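Local coordinates for protein putative alkaline phosphatase (Pseudomonas fluorescens, PDB 4F1V) that binds inorganic phosphate with high affinity in the periplasm and probably hands it to the PstSACB ABC transporter for import, at residues Gly184-Thr189 / Met195-Ala200; Val95-Asn100 / Glu150-Phe155; Arg312-Lys317 / Asn323-Ala328; Thr294-Ser299 / Thr316-Ala321. One frame throughout, in Å; residues are numbered along the deposited sequence. Where two conformers were deposited one is given.

Contact 1 (Gly184-Thr189 / Met195-Ala200); sequences GAVAAT and MTALAA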
loop_
_atom_site.group_PDB
_atom_site.type_symbol
_atom_site.label_atom_id
_atom_site.label_comp_id
_atom_site.label_asym_id
_atom_site.label_seq_id
_atom_site.Cartn_x
_atom_site.Cartn_y
_atom_site.Cartn_z
ATOM N N GLY A 184 12.678 8.712 -21.673
ATOM C CA GLY A 184 11.768 9.809 -21.463
ATOM C C GLY A 184 10.925 9.710 -20.217
ATOM O O GLY A 184 10.058 10.572 -19.971
ATOM N N ALA A 185 11.077 8.639 -19.419
ATOM C CA ALA A 185 10.236 8.495 -18.229
ATOM C C ALA A 185 10.461 9.685 -17.254
ATOM O O ALA A 185 11.574 10.225 -17.181
ATOM C CB ALA A 185 10.540 7.205 -17.517
ATOM N N VAL A 186 9.418 10.051 -16.562
ATOM C CA VAL A 186 9.370 11.210 -15.642
ATOM C C VAL A 186 9.202 10.723 -14.204
ATOM O O VAL A 186 8.243 10.001 -13.905
ATOM C CB VAL A 186 8.194 12.145 -16.021
ATOM C CG1 VAL A 186 8.047 13.277 -15.000
ATOM C CG2 VAL A 186 8.413 12.712 -17.424
ATOM N N ALA A 187 10.104 11.103 -13.313
ATOM C CA ALA A 187 10.034 10.853 -11.891
ATOM C C ALA A 187 9.231 11.944 -11.184
ATOM O O ALA A 187 9.383 13.120 -11.495
ATOM C CB ALA A 187 11.395 10.760 -11.261
ATOM N N ALA A 188 8.422 11.588 -10.199
ATOM C CA ALA A 188 7.746 12.570 -9.338
ATOM C C ALA A 188 7.610 11.932 -7.945
ATOM O O ALA A 188 7.774 10.745 -7.751
ATOM C CB ALA A 188 6.404 13.009 -9.917
ATOM N N THR A 189 7.258 12.797 -6.968
ATOM C CA THR A 189 7.353 12.442 -5.542
ATOM C C THR A 189 5.965 12.483 -4.915
ATOM O O THR A 189 5.265 13.510 -5.039
ATOM C CB THR A 189 8.296 13.403 -4.825
ATOM O OG1 THR A 189 9.537 13.375 -5.504
ATOM C CG2 THR A 189 8.477 13.075 -3.346
ATOM N N MET A 195 0.349 12.462 -9.758
ATOM C CA MET A 195 -0.854 12.903 -10.493
ATOM C C MET A 195 -0.679 14.279 -11.103
ATOM O O MET A 195 -1.188 14.549 -12.213
ATOM C CB MET A 195 -2.074 12.803 -9.625
ATOM C CG MET A 195 -2.495 11.401 -9.282
ATOM S SD MET A 195 -2.817 10.300 -10.706
ATOM C CE MET A 195 -4.267 11.042 -11.418
ATOM N N THR A 196 0.004 15.195 -10.396
ATOM C CA THR A 196 0.305 16.501 -10.964
ATOM C C THR A 196 1.152 16.395 -12.224
ATOM O O THR A 196 0.900 17.011 -13.255
ATOM C CB THR A 196 0.978 17.399 -9.875
ATOM O OG1 THR A 196 0.012 17.603 -8.850
ATOM C CG2 THR A 196 1.516 18.693 -10.449
ATOM N N ALA A 197 2.185 15.525 -12.156
ATOM C CA ALA A 197 3.036 15.321 -13.316
ATOM C C ALA A 197 2.265 14.647 -14.463
ATOM O O ALA A 197 2.526 14.954 -15.644
ATOM C CB ALA A 197 4.278 14.474 -12.929
ATOM N N LEU A 198 1.344 13.742 -14.173
ATOM C CA LEU A 198 0.591 13.092 -15.230
ATOM C C LEU A 198 -0.051 14.130 -16.178
ATOM O O LEU A 198 -0.142 13.954 -17.386
ATOM C CB LEU A 198 -0.464 12.177 -14.592
ATOM C CG LEU A 198 -1.052 11.084 -15.454
ATOM C CD1 LEU A 198 -0.048 9.947 -15.684
ATOM C CD2 LEU A 198 -2.315 10.514 -14.771
ATOM N N ALA A 199 -0.501 15.245 -15.564
ATOM C CA ALA A 199 -1.193 16.275 -16.268
ATOM C C ALA A 199 -0.256 17.263 -16.928
ATOM O O ALA A 199 -0.716 18.126 -17.753
ATOM C CB ALA A 199 -2.119 17.006 -15.280
ATOM N N ALA A 200 1.049 17.246 -16.678
ATOM C CA ALA A 200 2.023 18.268 -17.128
ATOM C C ALA A 200 2.581 17.987 -18.500
ATOM O O ALA A 200 3.421 18.765 -18.994
ATOM C CB ALA A 200 3.138 18.412 -16.090
#
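A strand-helix step of a beta-alpha-beta crossover brings Val186 and Ala188 under Ala197: strand 186-188 forms one edge of a four-stranded mixed sheet, and helix 190-198 starts right after it and leads on to strand 204-205. The contact is made entirely of methyl groups. Ala188 CB and Ala197 CB face each other at 4.0 Å, their CA atoms, 6.8 Å apart, being the nearest CA pair of the two segments. Two residues back on the strand, Val186 turns to the same helix. Its CG1 stands anti to the backbone N (chi1 175°) and reaches Ala197 CB more loosely, at 4.5 Å. A single helix methyl therefore sits over two strand side chains, while Ala187 between them has its CB on the other face of the strand. Side chains this short are consistent with the helix lying close over the strand. The strand itself is held by backbone bonds of Val186 with Val139 and Tyr141 and of Ala188 with Tyr141 and Ser143. Ala197 also touches Val140 on that neighbouring strand, so the helix spans more than one strand. Ala197 O accepts a hydrogen bond from Arg204 NH1, just where the chain enters strand 204-205. That strand runs parallel to 186-188 with strand 138-142 lying between them. The Ala188 side chain remains about 12 Å from the bound hydrogenphosphate, and the arrangement is that of helix-on-sheet packing in the alpha/beta lobe of a periplasmic binding protein.

Contact 2 (Val95-Asn100 / Glu150-Phe155); sequences VAIPFN and ELFTRF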
loop_
_atom_site.group_PDB
_atom_site.type_symbol
_atom_site.label_atom_id
_atom_site.label_comp_id
_atom_site.label_asym_id
_atom_site.label_seq_id
_atom_site.Cartn_x
_atom_site.Cartn_y
_atom_site.Cartn_z
ATOM N N VAL A 95 -4.393 -1.435 -7.491
ATOM C CA VAL A 95 -3.452 -0.493 -8.027
ATOM C C VAL A 95 -3.988 -0.074 -9.416
ATOM O O VAL A 95 -4.128 -0.942 -10.305
ATOM C CB VAL A 95 -2.026 -1.071 -8.150
ATOM C CG1 VAL A 95 -1.094 -0.023 -8.793
ATOM C CG2 VAL A 95 -1.519 -1.539 -6.805
ATOM N N ALA A 96 -4.338 1.192 -9.545
ATOM C CA ALA A 96 -4.950 1.741 -10.770
ATOM C C ALA A 96 -3.850 2.219 -11.775
ATOM O O ALA A 96 -2.732 2.507 -11.358
ATOM C CB ALA A 96 -5.862 2.911 -10.369
ATOM N N ILE A 97 -4.282 2.338 -13.023
ATOM C CA ILE A 97 -3.423 2.760 -14.121
ATOM C C ILE A 97 -4.067 3.997 -14.792
ATOM O O ILE A 97 -4.652 3.911 -15.880
ATOM C CB ILE A 97 -3.200 1.614 -15.144
ATOM C CG1 ILE A 97 -2.691 0.326 -14.466
ATOM C CG2 ILE A 97 -2.193 2.060 -16.228
ATOM C CD1 ILE A 97 -1.391 0.398 -13.735
ATOM N N PRO A 98 -3.984 5.170 -14.120
ATOM C CA PRO A 98 -4.509 6.394 -14.721
ATOM C C PRO A 98 -3.546 6.879 -15.831
ATOM O O PRO A 98 -2.352 6.662 -15.780
ATOM C CB PRO A 98 -4.598 7.367 -13.550
ATOM C CG PRO A 98 -3.417 6.931 -12.674
ATOM C CD PRO A 98 -3.402 5.425 -12.793
ATOM N N PHE A 99 -4.150 7.615 -16.787
ATOM C CA PHE A 99 -3.387 8.150 -17.885
ATOM C C PHE A 99 -4.012 9.459 -18.380
ATOM O O PHE A 99 -5.203 9.697 -18.142
ATOM C CB PHE A 99 -3.246 7.137 -19.042
ATOM C CG PHE A 99 -4.571 6.740 -19.664
ATOM C CD1 PHE A 99 -5.119 7.453 -20.722
ATOM C CD2 PHE A 99 -5.333 5.659 -19.164
ATOM C CE1 PHE A 99 -6.347 7.138 -21.261
ATOM C CE2 PHE A 99 -6.555 5.354 -19.684
ATOM C CZ PHE A 99 -7.086 6.083 -20.742
ATOM N N ASN A 100 -3.215 10.254 -19.074
ATOM C CA ASN A 100 -3.627 11.509 -19.657
ATOM C C ASN A 100 -3.466 11.451 -21.175
ATOM O O ASN A 100 -2.399 11.750 -21.713
ATOM C CB ASN A 100 -2.760 12.654 -19.057
ATOM C CG ASN A 100 -3.069 13.967 -19.690
ATOM O OD1 ASN A 100 -4.185 14.194 -20.153
ATOM N ND2 ASN A 100 -2.081 14.843 -19.767
ATOM N N GLU A 150 6.101 -0.948 -4.550
ATOM C CA GLU A 150 6.261 -2.348 -4.149
ATOM C C GLU A 150 5.033 -3.171 -4.605
ATOM O O GLU A 150 5.185 -4.263 -5.177
ATOM C CB GLU A 150 6.501 -2.443 -2.640
ATOM C CG GLU A 150 6.825 -3.893 -2.213
ATOM C CD GLU A 150 7.256 -3.959 -0.748
ATOM O OE1 GLU A 150 8.311 -3.374 -0.410
ATOM O OE2 GLU A 150 6.521 -4.610 0.072
ATOM N N LEU A 151 3.819 -2.676 -4.346
ATOM C CA LEU A 151 2.627 -3.430 -4.732
ATOM C C LEU A 151 2.584 -3.673 -6.254
ATOM O O LEU A 151 2.173 -4.738 -6.726
ATOM C CB LEU A 151 1.349 -2.692 -4.290
ATOM C CG LEU A 151 1.107 -2.636 -2.784
ATOM C CD1 LEU A 151 -0.141 -1.826 -2.513
ATOM C CD2 LEU A 151 1.022 -4.031 -2.185
ATOM N N PHE A 152 2.941 -2.655 -7.015
ATOM C CA PHE A 152 2.899 -2.731 -8.498
ATOM C C PHE A 152 3.990 -3.662 -9.062
ATOM O O PHE A 152 3.718 -4.460 -9.949
ATOM C CB PHE A 152 3.009 -1.313 -9.058
ATOM C CG PHE A 152 2.881 -1.232 -10.577
ATOM C CD1 PHE A 152 1.802 -1.753 -11.255
ATOM C CD2 PHE A 152 3.861 -0.590 -11.312
ATOM C CE1 PHE A 152 1.646 -1.657 -12.616
ATOM C CE2 PHE A 152 3.733 -0.473 -12.701
ATOM C CZ PHE A 152 2.653 -0.980 -13.347
ATOM N N THR A 153 5.199 -3.508 -8.546
ATOM C CA THR A 153 6.295 -4.353 -9.036
ATOM C C THR A 153 6.137 -5.793 -8.611
ATOM O O THR A 153 6.620 -6.684 -9.319
ATOM C CB THR A 153 7.676 -3.789 -8.680
ATOM O OG1 THR A 153 7.876 -3.772 -7.239
ATOM C CG2 THR A 153 7.924 -2.447 -9.296
ATOM N N ARG A 154 5.416 -6.103 -7.525
ATOM C CA ARG A 154 5.046 -7.511 -7.268
ATOM C C ARG A 154 4.289 -8.084 -8.449
ATOM O O ARG A 154 4.486 -9.249 -8.857
ATOM C CB ARG A 154 4.239 -7.638 -5.968
ATOM C CG ARG A 154 5.119 -7.441 -4.712
ATOM C CD ARG A 154 4.308 -7.711 -3.425
ATOM N NE ARG A 154 5.003 -7.388 -2.217
ATOM C CZ ARG A 154 6.089 -8.009 -1.740
ATOM N NH1 ARG A 154 6.498 -9.131 -2.283
ATOM N NH2 ARG A 154 6.668 -7.511 -0.630
ATOM N N PHE A 155 3.340 -7.297 -9.001
ATOM C CA PHE A 155 2.490 -7.783 -10.105
ATOM C C PHE A 155 3.355 -7.964 -11.366
ATOM O O PHE A 155 3.317 -8.996 -12.053
ATOM C CB PHE A 155 1.329 -6.817 -10.347
ATOM C CG PHE A 155 0.416 -7.297 -11.439
ATOM C CD1 PHE A 155 -0.519 -8.284 -11.158
ATOM C CD2 PHE A 155 0.431 -6.809 -12.733
ATOM C CE1 PHE A 155 -1.399 -8.759 -12.117
ATOM C CE2 PHE A 155 -0.433 -7.280 -13.722
ATOM C CZ PHE A 155 -1.344 -8.248 -13.403
#
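Val95 spreads its two methyls over neighbouring residues of helix 147-159: CG2 lies 4.0 Å from Leu151 CB, and CG1 meets the Phe152 ring at CD1, 4.2 Å away. With CG1 anti to the backbone N (chi1 177°) and CG2 beside it, each branch has its own target. Ile97, two residues on, reaches the same ring with the tip of its chain, CD1 coming to 3.8 Å from Phe152 CE1. Both aliphatic side chains run across Phe152 at about a right angle and meet the ring obliquely. Elsewhere that ring stacks with Tyr207 and meets Phe118 edge-to-face, which should restrict its rotation further. The helix keeps its charges off this apolar side: in the conformer given, Arg154 NH2 bridges to Glu150 OE2 at 3.0 Å, approaching from above the carboxylate plane, and Glu150 also binds Ser64 OG and Lys65 N. Residues 95-100 carry the chain from the five-stranded sheet to the four-stranded one, and so form a connection between the two lobes. The start of the helix lines the phosphate site, with Leu151 about 7 Å from the anion. Wholly apolar and buried, the contact joins this crossing to the helix through shape and exclusion of water.

Contact 3 (Arg312-Lys317 / Asn323-Ala328); sequences RDFFTK and NNNDAA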
loop_
_atom_site.group_PDB
_atom_site.type_symbol
_atom_site.label_atom_id
_atom_site.label_comp_id
_atom_site.label_asym_id
_atom_site.label_seq_id
_atom_site.Cartn_x
_atom_site.Cartn_y
_atom_site.Cartn_z
ATOM N N ARG A 312 -4.530 1.495 21.991
ATOM C CA ARG A 312 -5.526 0.414 22.076
ATOM C C ARG A 312 -6.875 0.893 21.544
ATOM O O ARG A 312 -7.559 0.140 20.818
ATOM C CB ARG A 312 -5.678 -0.090 23.544
ATOM C CG ARG A 312 -4.473 -0.851 24.047
ATOM C CD ARG A 312 -4.618 -1.339 25.467
ATOM N NE ARG A 312 -5.793 -2.177 25.629
ATOM C CZ ARG A 312 -5.905 -3.445 25.268
ATOM N NH1 ARG A 312 -4.816 -4.126 24.789
ATOM N NH2 ARG A 312 -7.060 -4.116 25.337
ATOM N N ASP A 313 -7.331 2.082 21.916
ATOM C CA ASP A 313 -8.629 2.556 21.490
ATOM C C ASP A 313 -8.704 2.708 19.972
ATOM O O ASP A 313 -9.773 2.470 19.369
ATOM C CB ASP A 313 -8.951 3.872 22.192
ATOM C CG ASP A 313 -9.187 3.739 23.711
ATOM O OD1 ASP A 313 -9.428 2.588 24.155
ATOM O OD2 ASP A 313 -9.175 4.780 24.388
ATOM N N PHE A 314 -7.608 3.081 19.318
ATOM C CA PHE A 314 -7.595 3.101 17.852
ATOM C C PHE A 314 -7.764 1.707 17.257
ATOM O O PHE A 314 -8.576 1.487 16.337
ATOM C CB PHE A 314 -6.316 3.741 17.324
ATOM C CG PHE A 314 -6.178 3.618 15.814
ATOM C CD1 PHE A 314 -7.123 4.216 14.972
ATOM C CD2 PHE A 314 -5.150 2.875 15.246
ATOM C CE1 PHE A 314 -7.019 4.032 13.586
ATOM C CE2 PHE A 314 -5.083 2.663 13.884
ATOM C CZ PHE A 314 -6.042 3.234 13.044
ATOM N N PHE A 315 -7.031 0.705 17.766
ATOM C CA PHE A 315 -7.206 -0.637 17.294
ATOM C C PHE A 315 -8.647 -1.130 17.515
ATOM O O PHE A 315 -9.200 -1.847 16.669
ATOM C CB PHE A 315 -6.194 -1.605 17.956
ATOM C CG PHE A 315 -4.848 -1.664 17.241
ATOM C CD1 PHE A 315 -4.445 -2.856 16.584
ATOM C CD2 PHE A 315 -3.965 -0.598 17.212
ATOM C CE1 PHE A 315 -3.263 -2.947 15.947
ATOM C CE2 PHE A 315 -2.773 -0.665 16.516
ATOM C CZ PHE A 315 -2.416 -1.840 15.898
ATOM N N THR A 316 -9.249 -0.770 18.654
ATOM C CA THR A 316 -10.621 -1.171 18.973
ATOM C C THR A 316 -11.585 -0.658 17.894
ATOM O O THR A 316 -12.552 -1.339 17.551
ATOM C CB THR A 316 -10.988 -0.655 20.352
ATOM O OG1 THR A 316 -10.195 -1.401 21.289
ATOM C CG2 THR A 316 -12.438 -0.861 20.697
ATOM N N LYS A 317 -11.358 0.527 17.378
ATOM C CA LYS A 317 -12.148 1.073 16.266
ATOM C C LYS A 317 -11.816 0.446 14.914
ATOM O O LYS A 317 -12.707 -0.043 14.196
ATOM C CB LYS A 317 -12.042 2.601 16.245
ATOM C CG LYS A 317 -12.939 3.182 15.166
ATOM C CD LYS A 317 -13.183 4.633 15.249
ATOM C CE LYS A 317 -14.414 5.113 14.490
ATOM N NZ LYS A 317 -14.538 6.587 14.640
ATOM N N ASN A 323 -19.033 -0.031 15.138
ATOM C CA ASN A 323 -18.463 1.300 15.329
ATOM C C ASN A 323 -17.046 1.382 14.789
ATOM O O ASN A 323 -16.116 1.731 15.541
ATOM C CB ASN A 323 -18.545 1.670 16.788
ATOM C CG ASN A 323 -20.033 1.848 17.168
ATOM O OD1 ASN A 323 -20.808 2.717 16.595
ATOM N ND2 ASN A 323 -20.527 1.001 18.054
ATOM N N ASN A 324 -16.874 0.994 13.556
ATOM C CA ASN A 324 -15.574 0.846 12.980
ATOM C C ASN A 324 -15.353 1.873 11.825
ATOM O O ASN A 324 -16.132 2.801 11.638
ATOM C CB ASN A 324 -15.322 -0.637 12.576
ATOM C CG ASN A 324 -16.248 -1.082 11.450
ATOM O OD1 ASN A 324 -16.527 -0.359 10.493
ATOM N ND2 ASN A 324 -16.687 -2.367 11.533
ATOM N N ASN A 325 -14.253 1.697 11.085
ATOM C CA ASN A 325 -13.910 2.642 10.030
ATOM C C ASN A 325 -14.272 2.141 8.622
ATOM O O ASN A 325 -13.838 2.738 7.623
ATOM C CB ASN A 325 -12.431 2.961 10.086
ATOM C CG ASN A 325 -12.044 3.842 11.258
ATOM O OD1 ASN A 325 -12.832 4.740 11.666
ATOM N ND2 ASN A 325 -10.857 3.671 11.840
ATOM N N ASP A 326 -15.076 1.071 8.500
ATOM C CA ASP A 326 -15.277 0.463 7.207
ATOM C C ASP A 326 -15.954 1.375 6.200
ATOM O O ASP A 326 -15.620 1.319 4.997
ATOM C CB ASP A 326 -15.992 -0.857 7.314
ATOM C CG ASP A 326 -15.149 -1.966 7.925
ATOM O OD1 ASP A 326 -13.968 -1.756 8.245
ATOM O OD2 ASP A 326 -15.714 -3.115 8.033
ATOM N N ALA A 327 -16.938 2.195 6.613
ATOM C CA ALA A 327 -17.561 3.090 5.644
ATOM C C ALA A 327 -16.519 4.065 5.046
ATOM O O ALA A 327 -16.469 4.256 3.814
ATOM C CB ALA A 327 -18.734 3.849 6.238
ATOM N N ALA A 328 -15.669 4.641 5.907
ATOM C CA ALA A 328 -14.607 5.539 5.431
ATOM C C ALA A 328 -13.617 4.806 4.531
ATOM O O ALA A 328 -13.118 5.378 3.558
ATOM C CB ALA A 328 -13.875 6.158 6.613
#
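The end of helix 305-318 and the turn before helix 326-331 draw together until the CA atoms of Lys317 and Asn324 are 4.8 Å apart, and Asn324 CA lies 3.2 Å from Lys317 O in a bent CA-H...O contact (130° at H). Lys317 carries most of the side-chain contact. Its CG leaves anti to the backbone N (chi1 -176°) and the chain stays extended, passing across the turn. Lys317 CG lies 3.5 Å from Asn323 O, and farther out CE comes to 3.3 Å from Asn325 OD1, the asparagine crossing the methylenes at about a right angle. These are contacts of carbon with oxygen; the ammonium goes on to Gly19 O. The other end of the Asn325 amide is also engaged, ND2 bonding to His318 ND1 and Val20 O while lying 4.2 Å from Phe314 CE1. Asn324 shapes the turn in the conformer given: OD1 accepts from Asp326 N at 2.8 Å, straight at the hydrogen (165°) though the donor comes in tilted from the amide plane, making an Asx turn that leads into the second helix. Its ND2 reaches back to Gly320 O within the same loop. Asp326 OD2 forms a salt bridge with Lys342 of helix 339-349, whereas Phe315 meets Phe298 of strand 291-299 edge-to-face, placing the link between helices 305-318 and 326-331 between the five-stranded sheet and helix 339-349.

Contact 4 (Thr294-Ser299 / Thr316-Ala321); sequences TNLIFS and TKHYGA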
loop_
_atom_site.group_PDB
_atom_site.type_symbol
_atom_site.label_atom_id
_atom_site.label_comp_id
_atom_site.label_asym_id
_atom_site.label_seq_id
_atom_site.Cartn_x
_atom_site.Cartn_y
_atom_site.Cartn_z
ATOM N N THR A 294 -2.267 -2.448 2.246
ATOM C CA THR A 294 -1.485 -1.393 2.928
ATOM C C THR A 294 -1.635 -1.610 4.431
ATOM O O THR A 294 -2.675 -2.107 4.875
ATOM C CB THR A 294 -1.917 -0.003 2.461
ATOM O OG1 THR A 294 -1.079 0.967 3.082
ATOM C CG2 THR A 294 -3.362 0.338 2.752
ATOM N N ASN A 295 -0.593 -1.265 5.190
ATOM C CA ASN A 295 -0.364 -1.791 6.541
ATOM C C ASN A 295 -0.124 -0.687 7.569
ATOM O O ASN A 295 0.184 0.460 7.251
ATOM C CB ASN A 295 0.849 -2.752 6.527
ATOM C CG ASN A 295 0.768 -3.667 5.316
ATOM O OD1 ASN A 295 -0.263 -4.337 5.102
ATOM N ND2 ASN A 295 1.814 -3.713 4.564
ATOM N N LEU A 296 -0.265 -1.117 8.843
ATOM C CA LEU A 296 0.103 -0.291 10.026
ATOM C C LEU A 296 1.352 -0.896 10.680
ATOM O O LEU A 296 1.518 -2.124 10.723
ATOM C CB LEU A 296 -1.005 -0.361 11.074
ATOM C CG LEU A 296 -2.446 -0.014 10.656
ATOM C CD1 LEU A 296 -3.411 -0.128 11.830
ATOM C CD2 LEU A 296 -2.527 1.328 10.010
ATOM N N ILE A 297 2.182 -0.028 11.252
ATOM C CA ILE A 297 3.310 -0.422 12.076
ATOM C C ILE A 297 3.210 0.378 13.384
ATOM O O ILE A 297 3.185 1.610 13.370
ATOM C CB ILE A 297 4.641 -0.131 11.387
ATOM C CG1 ILE A 297 4.738 -0.886 10.039
ATOM C CG2 ILE A 297 5.833 -0.520 12.297
ATOM C CD1 ILE A 297 5.873 -0.353 9.151
ATOM N N PHE A 298 3.099 -0.358 14.510
ATOM C CA PHE A 298 2.960 0.192 15.859
ATOM C C PHE A 298 3.986 -0.506 16.785
ATOM O O PHE A 298 4.611 -1.491 16.413
ATOM C CB PHE A 298 1.540 -0.030 16.405
ATOM C CG PHE A 298 0.504 0.978 15.933
ATOM C CD1 PHE A 298 -0.063 0.920 14.662
ATOM C CD2 PHE A 298 0.144 2.029 16.769
ATOM C CE1 PHE A 298 -0.999 1.887 14.256
ATOM C CE2 PHE A 298 -0.756 2.988 16.349
ATOM C CZ PHE A 298 -1.331 2.910 15.121
ATOM N N SER A 299 4.089 0.021 18.020
ATOM C CA SER A 299 4.750 -0.733 19.112
ATOM C C SER A 299 3.728 -1.491 19.920
ATOM O O SER A 299 2.607 -1.009 20.143
ATOM C CB SER A 299 5.491 0.288 19.996
ATOM O OG SER A 299 6.279 -0.426 20.970
ATOM N N THR A 316 -9.249 -0.770 18.654
ATOM C CA THR A 316 -10.621 -1.171 18.973
ATOM C C THR A 316 -11.585 -0.658 17.894
ATOM O O THR A 316 -12.552 -1.339 17.551
ATOM C CB THR A 316 -10.988 -0.655 20.352
ATOM O OG1 THR A 316 -10.195 -1.401 21.289
ATOM C CG2 THR A 316 -12.438 -0.861 20.697
ATOM N N LYS A 317 -11.358 0.527 17.378
ATOM C CA LYS A 317 -12.148 1.073 16.266
ATOM C C LYS A 317 -11.816 0.446 14.914
ATOM O O LYS A 317 -12.707 -0.043 14.196
ATOM C CB LYS A 317 -12.042 2.601 16.245
ATOM C CG LYS A 317 -12.939 3.182 15.166
ATOM C CD LYS A 317 -13.183 4.633 15.249
ATOM C CE LYS A 317 -14.414 5.113 14.490
ATOM N NZ LYS A 317 -14.538 6.587 14.640
ATOM N N HIS A 318 -10.546 0.511 14.530
ATOM C CA HIS A 318 -10.148 0.116 13.183
ATOM C C HIS A 318 -10.382 -1.340 12.905
ATOM O O HIS A 318 -10.593 -1.752 11.740
ATOM C CB HIS A 318 -8.671 0.510 12.966
ATOM C CG HIS A 318 -8.317 0.695 11.504
ATOM N ND1 HIS A 318 -8.943 1.623 10.723
ATOM C CD2 HIS A 318 -7.386 0.030 10.750
ATOM C CE1 HIS A 318 -8.391 1.567 9.533
ATOM N NE2 HIS A 318 -7.432 0.617 9.490
ATOM N N TYR A 319 -10.327 -2.181 13.958
ATOM C CA TYR A 319 -10.574 -3.604 13.857
ATOM C C TYR A 319 -11.814 -4.037 14.586
ATOM O O TYR A 319 -11.990 -5.209 14.901
ATOM C CB TYR A 319 -9.323 -4.410 14.307
ATOM C CG TYR A 319 -8.118 -4.040 13.477
ATOM C CD1 TYR A 319 -7.178 -3.124 13.943
ATOM C CD2 TYR A 319 -7.926 -4.530 12.185
ATOM C CE1 TYR A 319 -6.072 -2.731 13.162
ATOM C CE2 TYR A 319 -6.863 -4.180 11.400
ATOM C CZ TYR A 319 -5.931 -3.253 11.883
ATOM O OH TYR A 319 -4.904 -2.849 11.119
ATOM N N GLY A 320 -12.725 -3.104 14.845
ATOM C CA GLY A 320 -13.968 -3.469 15.553
ATOM C C GLY A 320 -15.003 -4.133 14.677
ATOM O O GLY A 320 -15.103 -3.853 13.487
ATOM N N ALA A 321 -15.782 -5.008 15.341
ATOM C CA ALA A 321 -16.957 -5.531 14.683
ATOM C C ALA A 321 -17.991 -4.488 14.416
ATOM O O ALA A 321 -18.680 -4.515 13.394
ATOM C CB ALA A 321 -17.540 -6.724 15.473
#
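Three flat groups gather round Leu296: the Tyr319 ring receives Leu296 CD1 at its edge, close to the ring plane, the His318 ring is met obliquely by the same methyl, and the Phe298 ring has Leu296 CB at its edge, in plane. His318, the last residue of helix 305-318, and Tyr319, the first beyond it, also touch each other, Tyr319 CE1 sitting at the edge of the imidazole. Leu296 comes up from strand 291-299 and Tyr319 down from the opposite direction. In the conformer given, Leu296 CD1 is 4.0 Å from Tyr319 CE1 and 4.1 Å from His318 CD2, so this one branch touches both rings. Chi1 of -58° sets the Tyr319 ring beside the backbone N and sends the phenol down to the sheet, where OH bonds to Pro89 O. His318 NE2 similarly meets Ser90 OG, on the strand paired with 291-299. Between the backbones the gap is wide, 10.7 Å from Leu296 CA to His318 CA, and side chains bridge it. Tyr319 OH and His318 NE2 thus find partners on strand 85-94 and His318 ND1 turns to Asn325, while the leucine supplies the apolar packing that goes with them.

Overall arrangement
Contacts 3 and 4 lie on one side of the chain's centre and share helix 305-318, with centres only 8 Å apart; Phe314 CE2 touches Leu296 CD1 at 3.8 Å. Contacts 1 and 2 belong to the other side and meet the four-stranded sheet, probably tied by a hydrogen bond from Asn100 ND2 to Leu198 O. Contacts 2 and 4 are buried, one purely apolar and the other mixing leucine with hydrogen-bonded rings. Contact 1 is a thin surface layer of methyls, and contact 3, partly buried, sets lysine methylenes against asparagine and backbone oxygens. Contact 2, beside the phosphate, comes within about 5 Å of contact 4 at their nearest atoms.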